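Local coordinates for protein isoflavone reductase (Medicago sativa, PDB 2GAS) that reduces 2'-hydroxyisoflavones to chiral isoflavanones with NADPH, a step on the pathway to the defence phytoalexin medicarpin in alfalfa, at residues Pro146-Cys151 / Ile199-Asp204; Ala164-Thr169 / Ala264-Gln269. One frame throughout, in Å; residues are numbered along the deposited sequence.

How the contacts relate
Contact 1 (146-151 with 199-204) lies in the buried interior of the Rossmann-type part of the chain, whereas contact 2 (164-169 with 264-269) is partly buried and has the exposed L166 at its margin. Their centres are about 28 Å apart, on opposite sides of the chain's centre, and they share no strand, helix or loop. Each sets a helix against another element: a strand in contact 1, an irregular loop in contact 2. The chemistry follows the setting. Contact 1 is a sparse meeting of methyl groups burying 78 Å². Contact 2 buries 172 Å², centred on one tyrosine ring, and adds a water-mediated polar link.

Contact 1 (Pro146-Cys151 / Ile199-Asp204); sequences PYTYLC and IRAAND
T148 and A201 are the nearest CA pair, 7.9 Å apart, a spacing that leaves side chains alone to fill the gap. The setting is the Rossmann-type layering of a helix on a parallel sheet: the end of helix 191-202 lies over strand 148-151, which runs beside 210-213, while backbone bonds from P146 and T148 to F108 tie it to 107-109. T148 and L150, two residues apart, turn the same strand face to the helix, and A201 returns its CB toward them. With CG of L150 anti to the backbone N (chi1 -161°), the CD2 branch reaches A201 CB at 4.5 Å. That length, and a total buried area of 78 Å², indicate light methyl-to-methyl contact; F109 of the neighbouring strand also touches both T148 and A201. The side chain of L150 is about 8 Å from that of I14, inferred to bind NADP(+). The polar groups nearby find their partners outside the two segments: A201 O accepts from K107 NZ and T207 OG1, while T148 OG1 bonds to T207 O. In T148 the methyl is the branch anti to the backbone N, and its CG2 stands 4.5 Å from A201 CB.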
loop_
_atom_site.group_PDB
_atom_site.type_symbol
_atom_site.label_atom_id
_atom_site.label_comp_id
_atom_site.label_asym_id
_atom_site.label_seq_id
_atom_site.Cartn_x
_atom_site.Cartn_y
_atom_site.Cartn_z
ATOM N N PRO A 146 -6.686 18.146 -5.399
ATOM C CA PRO A 146 -5.414 18.152 -4.664
ATOM C C PRO A 146 -5.144 16.708 -4.255
ATOM O O PRO A 146 -6.020 16.046 -3.695
ATOM C CB PRO A 146 -5.701 19.071 -3.478
ATOM C CG PRO A 146 -7.166 18.850 -3.237
ATOM C CD PRO A 146 -7.743 18.832 -4.636
ATOM N N TYR A 147 -3.936 16.226 -4.521
ATOM C CA TYR A 147 -3.619 14.830 -4.250
ATOM C C TYR A 147 -2.298 14.506 -3.566
ATOM O O TYR A 147 -1.422 15.350 -3.410
ATOM C CB TYR A 147 -3.626 14.062 -5.576
ATOM C CG TYR A 147 -2.572 14.559 -6.554
ATOM C CD1 TYR A 147 -2.855 15.582 -7.457
ATOM C CD2 TYR A 147 -1.277 14.024 -6.553
ATOM C CE1 TYR A 147 -1.884 16.060 -8.340
ATOM C CE2 TYR A 147 -0.294 14.502 -7.432
ATOM C CZ TYR A 147 -0.612 15.518 -8.323
ATOM O OH TYR A 147 0.335 15.995 -9.203
ATOM N N THR A 148 -2.193 13.248 -3.150
ATOM C CA THR A 148 -0.966 12.692 -2.588
ATOM C C THR A 148 -1.001 11.213 -2.959
ATOM O O THR A 148 -1.991 10.523 -2.700
ATOM C CB THR A 148 -0.862 12.822 -1.058
ATOM O OG1 THR A 148 -0.798 14.208 -0.698
ATOM C CG2 THR A 148 0.420 12.128 -0.562
ATOM N N TYR A 149 0.061 10.744 -3.604
ATOM C CA TYR A 149 0.165 9.343 -4.009
ATOM C C TYR A 149 1.091 8.683 -3.001
ATOM O O TYR A 149 2.277 8.997 -2.950
ATOM C CB TYR A 149 0.769 9.237 -5.410
ATOM C CG TYR A 149 0.013 10.007 -6.472
ATOM C CD1 TYR A 149 0.692 10.609 -7.526
ATOM C CD2 TYR A 149 -1.380 10.111 -6.434
ATOM C CE1 TYR A 149 0.003 11.303 -8.524
ATOM C CE2 TYR A 149 -2.075 10.799 -7.426
ATOM C CZ TYR A 149 -1.377 11.388 -8.463
ATOM O OH TYR A 149 -2.067 12.065 -9.446
ATOM N N LEU A 150 0.546 7.776 -2.197
ATOM C CA LEU A 150 1.333 7.106 -1.162
ATOM C C LEU A 150 1.943 5.829 -1.734
ATOM O O LEU A 150 1.272 4.816 -1.885
ATOM C CB LEU A 150 0.436 6.800 0.042
ATOM C CG LEU A 150 1.056 6.515 1.420
ATOM C CD1 LEU A 150 1.932 5.269 1.360
ATOM C CD2 LEU A 150 1.864 7.713 1.879
ATOM N N CYS A 151 3.227 5.900 -2.068
ATOM C CA CYS A 151 3.941 4.769 -2.648
ATOM C C CYS A 151 4.777 4.105 -1.561
ATOM O O CYS A 151 5.926 4.485 -1.320
ATOM C CB CYS A 151 4.823 5.269 -3.795
ATOM S SG CYS A 151 3.888 6.236 -5.019
ATOM N N ILE A 199 -0.884 9.006 7.413
ATOM C CA ILE A 199 -1.481 10.089 8.181
ATOM C C ILE A 199 -0.486 11.240 8.340
ATOM O O ILE A 199 -0.875 12.405 8.324
ATOM C CB ILE A 199 -1.989 9.583 9.558
ATOM C CG1 ILE A 199 -3.222 8.687 9.366
ATOM C CG2 ILE A 199 -2.378 10.764 10.444
ATOM C CD1 ILE A 199 -3.006 7.482 8.501
ATOM N N ARG A 200 0.802 10.924 8.476
ATOM C CA ARG A 200 1.810 11.977 8.577
ATOM C C ARG A 200 1.743 12.805 7.298
ATOM O O ARG A 200 1.787 14.032 7.336
ATOM C CB ARG A 200 3.214 11.381 8.725
ATOM C CG ARG A 200 3.594 11.005 10.142
ATOM C CD ARG A 200 3.745 12.248 11.013
ATOM N NE ARG A 200 5.138 12.534 11.343
ATOM C CZ ARG A 200 5.750 13.676 11.049
ATOM N NH1 ARG A 200 5.090 14.636 10.415
ATOM N NH2 ARG A 200 7.015 13.863 11.393
ATOM N N ALA A 201 1.622 12.120 6.163
ATOM C CA ALA A 201 1.537 12.789 4.872
ATOM C C ALA A 201 0.240 13.596 4.774
ATOM O O ALA A 201 0.235 14.715 4.265
ATOM C CB ALA A 201 1.607 11.751 3.734
ATOM N N ALA A 202 -0.852 13.028 5.278
ATOM C CA ALA A 202 -2.144 13.706 5.223
ATOM C C ALA A 202 -2.108 15.045 5.952
ATOM O O ALA A 202 -2.674 16.030 5.480
ATOM C CB ALA A 202 -3.219 12.812 5.824
ATOM N N ASN A 203 -1.424 15.076 7.093
ATOM C CA ASN A 203 -1.319 16.282 7.908
ATOM C C ASN A 203 -0.177 17.214 7.512
ATOM O O ASN A 203 0.002 18.273 8.119
ATOM C CB ASN A 203 -1.165 15.902 9.387
ATOM C CG ASN A 203 -2.423 15.290 9.965
ATOM O OD1 ASN A 203 -3.517 15.822 9.784
ATOM N ND2 ASN A 203 -2.275 14.174 10.675
ATOM N N ASP A 204 0.585 16.824 6.496
ATOM C CA ASP A 204 1.720 17.614 6.025
ATOM C C ASP A 204 1.369 18.411 4.771
ATOM O O ASP A 204 1.210 17.847 3.692
ATOM C CB ASP A 204 2.903 16.677 5.746
ATOM C CG ASP A 204 4.110 17.399 5.170
ATOM O OD1 ASP A 204 4.162 18.648 5.231
ATOM O OD2 ASP A 204 5.021 16.712 4.667
#

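Contact 2 (Ala164-Thr169 / Ala264-Gln269); sequences AQLDAT and ALYHSQ
A164 and L166, in the irregular loop between helix 156-160 and strand 175-179, meet the ring of Y266 on helix 259-271; the CA atoms of A164 and Y266 are 6.9 Å apart. A264 opens the helical segment and, with H267, sets the helix against helix 245-254 (A264 on I252, H267 on L249). Y266 carries the contact. Its CB points toward the loop, and with CG anti to the carbonyl carbon (chi1 -65°) the ring lies with A164 over one face. A164 CB lies 4.3 Å from the ring centroid and only 14° off the normal, which identifies a CH-pi contact over the face. A164 O lies over the same face but nearer the rim, 3.6 Å from Y266 CE1. L166 approaches differently: its CD2 methyl reaches the edge, close to the ring plane, 3.8 Å from CE1 of Y266, so the ring is met on a face and at an edge. The phenol end is bridged: a water in the ring plane lies 2.8 Å from Y266 OH and donates to Q165 O at 2.6 Å, whereas the direct separation of Y266 OH from Q165 O is 4.2 Å. Q269 closes the segment; its backbone N still bonds to L265 O, although the helix widens to a pi-type turn over 267-269, and its side chain touches D274. This loop-on-helix packing, in which L179 of strand 175-179 also touches Y266, lies away from the residues assigned to NADP(+) binding and to the active site. Together these distances imply a loop held to the helix by dispersion and CH-pi contact, with no direct hydrogen bond between the segments; the tyrosine hydroxyl joins the loop backbone through one water.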
loop_
_atom_site.group_PDB
_atom_site.type_symbol
_atom_site.label_atom_id
_atom_site.label_comp_id
_atom_site.label_asym_id
_atom_site.label_seq_id
_atom_site.Cartn_x
_atom_site.Cartn_y
_atom_site.Cartn_z
ATOM N N ALA A 164 9.100 -13.652 -0.534
ATOM C CA ALA A 164 8.727 -13.641 -1.943
ATOM C C ALA A 164 8.763 -15.021 -2.601
ATOM O O ALA A 164 9.116 -15.142 -3.776
ATOM C CB ALA A 164 9.632 -12.681 -2.707
ATOM N N GLN A 165 8.401 -16.055 -1.850
ATOM C CA GLN A 165 8.391 -17.419 -2.375
ATOM C C GLN A 165 6.978 -17.854 -2.747
ATOM O O GLN A 165 6.029 -17.574 -2.018
ATOM C CB GLN A 165 8.939 -18.396 -1.332
ATOM C CG GLN A 165 10.350 -18.106 -0.868
ATOM C CD GLN A 165 11.360 -18.194 -1.994
ATOM O OE1 GLN A 165 11.886 -17.183 -2.456
ATOM N NE2 GLN A 165 11.630 -19.409 -2.446
ATOM N N LEU A 166 6.846 -18.553 -3.872
ATOM C CA LEU A 166 5.546 -19.040 -4.329
ATOM C C LEU A 166 5.007 -20.167 -3.445
ATOM O O LEU A 166 5.767 -20.993 -2.934
ATOM C CB LEU A 166 5.648 -19.543 -5.771
ATOM C CG LEU A 166 5.984 -18.520 -6.859
ATOM C CD1 LEU A 166 6.099 -19.230 -8.199
ATOM C CD2 LEU A 166 4.903 -17.452 -6.910
ATOM N N ASP A 167 3.690 -20.196 -3.272
ATOM C CA ASP A 167 3.024 -21.217 -2.467
ATOM C C ASP A 167 3.627 -21.396 -1.079
ATOM O O ASP A 167 3.897 -22.518 -0.647
ATOM C CB ASP A 167 3.033 -22.559 -3.205
ATOM C CG ASP A 167 2.301 -22.498 -4.528
ATOM O OD1 ASP A 167 1.108 -22.123 -4.532
ATOM O OD2 ASP A 167 2.918 -22.824 -5.563
ATOM N N ALA A 168 3.831 -20.282 -0.386
ATOM C CA ALA A 168 4.382 -20.296 0.963
ATOM C C ALA A 168 3.807 -19.099 1.708
ATOM O O ALA A 168 3.706 -18.008 1.147
ATOM C CB ALA A 168 5.899 -20.210 0.914
ATOM N N THR A 169 3.420 -19.306 2.961
ATOM C CA THR A 169 2.855 -18.223 3.760
ATOM C C THR A 169 3.871 -17.701 4.762
ATOM O O THR A 169 3.868 -16.519 5.100
ATOM C CB THR A 169 1.590 -18.678 4.522
ATOM O OG1 THR A 169 1.906 -19.799 5.355
ATOM C CG2 THR A 169 0.495 -19.074 3.546
ATOM N N ALA A 264 4.871 -11.904 -11.929
ATOM C CA ALA A 264 5.139 -10.635 -12.598
ATOM C C ALA A 264 5.368 -9.552 -11.541
ATOM O O ALA A 264 6.201 -8.670 -11.713
ATOM C CB ALA A 264 3.973 -10.255 -13.505
ATOM N N LEU A 265 4.618 -9.629 -10.445
ATOM C CA LEU A 265 4.776 -8.666 -9.361
ATOM C C LEU A 265 6.189 -8.795 -8.777
ATOM O O LEU A 265 6.883 -7.796 -8.595
ATOM C CB LEU A 265 3.723 -8.922 -8.275
ATOM C CG LEU A 265 3.687 -7.955 -7.091
ATOM C CD1 LEU A 265 3.476 -6.529 -7.575
ATOM C CD2 LEU A 265 2.562 -8.366 -6.153
ATOM N N TYR A 266 6.612 -10.029 -8.504
ATOM C CA TYR A 266 7.945 -10.291 -7.957
ATOM C C TYR A 266 9.032 -9.888 -8.954
ATOM O O TYR A 266 10.074 -9.373 -8.568
ATOM C CB TYR A 266 8.109 -11.776 -7.629
ATOM C CG TYR A 266 7.214 -12.296 -6.531
ATOM C CD1 TYR A 266 6.870 -13.645 -6.484
ATOM C CD2 TYR A 266 6.724 -11.455 -5.532
ATOM C CE1 TYR A 266 6.061 -14.149 -5.478
ATOM C CE2 TYR A 266 5.906 -11.955 -4.510
ATOM C CZ TYR A 266 5.581 -13.303 -4.497
ATOM O OH TYR A 266 4.760 -13.819 -3.519
ATOM N N HIS A 267 8.793 -10.148 -10.235
ATOM C CA HIS A 267 9.751 -9.785 -11.278
ATOM C C HIS A 267 10.049 -8.283 -11.221
ATOM O O HIS A 267 11.202 -7.856 -11.240
ATOM C CB HIS A 267 9.184 -10.161 -12.656
ATOM C CG HIS A 267 9.888 -9.514 -13.810
ATOM N ND1 HIS A 267 11.105 -9.950 -14.291
ATOM C CD2 HIS A 267 9.541 -8.452 -14.576
ATOM C CE1 HIS A 267 11.476 -9.183 -15.303
ATOM N NE2 HIS A 267 10.544 -8.268 -15.496
ATOM N N SER A 268 8.998 -7.479 -11.145
ATOM C CA SER A 268 9.151 -6.037 -11.087
ATOM C C SER A 268 9.858 -5.589 -9.807
ATOM O O SER A 268 10.688 -4.687 -9.831
ATOM C CB SER A 268 7.768 -5.377 -11.178
ATOM O OG SER A 268 7.857 -3.972 -11.008
ATOM N N GLN A 269 9.541 -6.241 -8.693
ATOM C CA GLN A 269 10.117 -5.873 -7.399
ATOM C C GLN A 269 11.515 -6.443 -7.151
ATOM O O GLN A 269 12.372 -5.772 -6.578
ATOM C CB GLN A 269 9.157 -6.329 -6.284
ATOM C CG GLN A 269 9.382 -5.719 -4.888
ATOM C CD GLN A 269 10.172 -6.632 -3.949
ATOM O OE1 GLN A 269 10.174 -7.855 -4.109
ATOM N NE2 GLN A 269 10.824 -6.038 -2.948
HETATM O O HOH W 1 3.869 -16.425 -2.826
#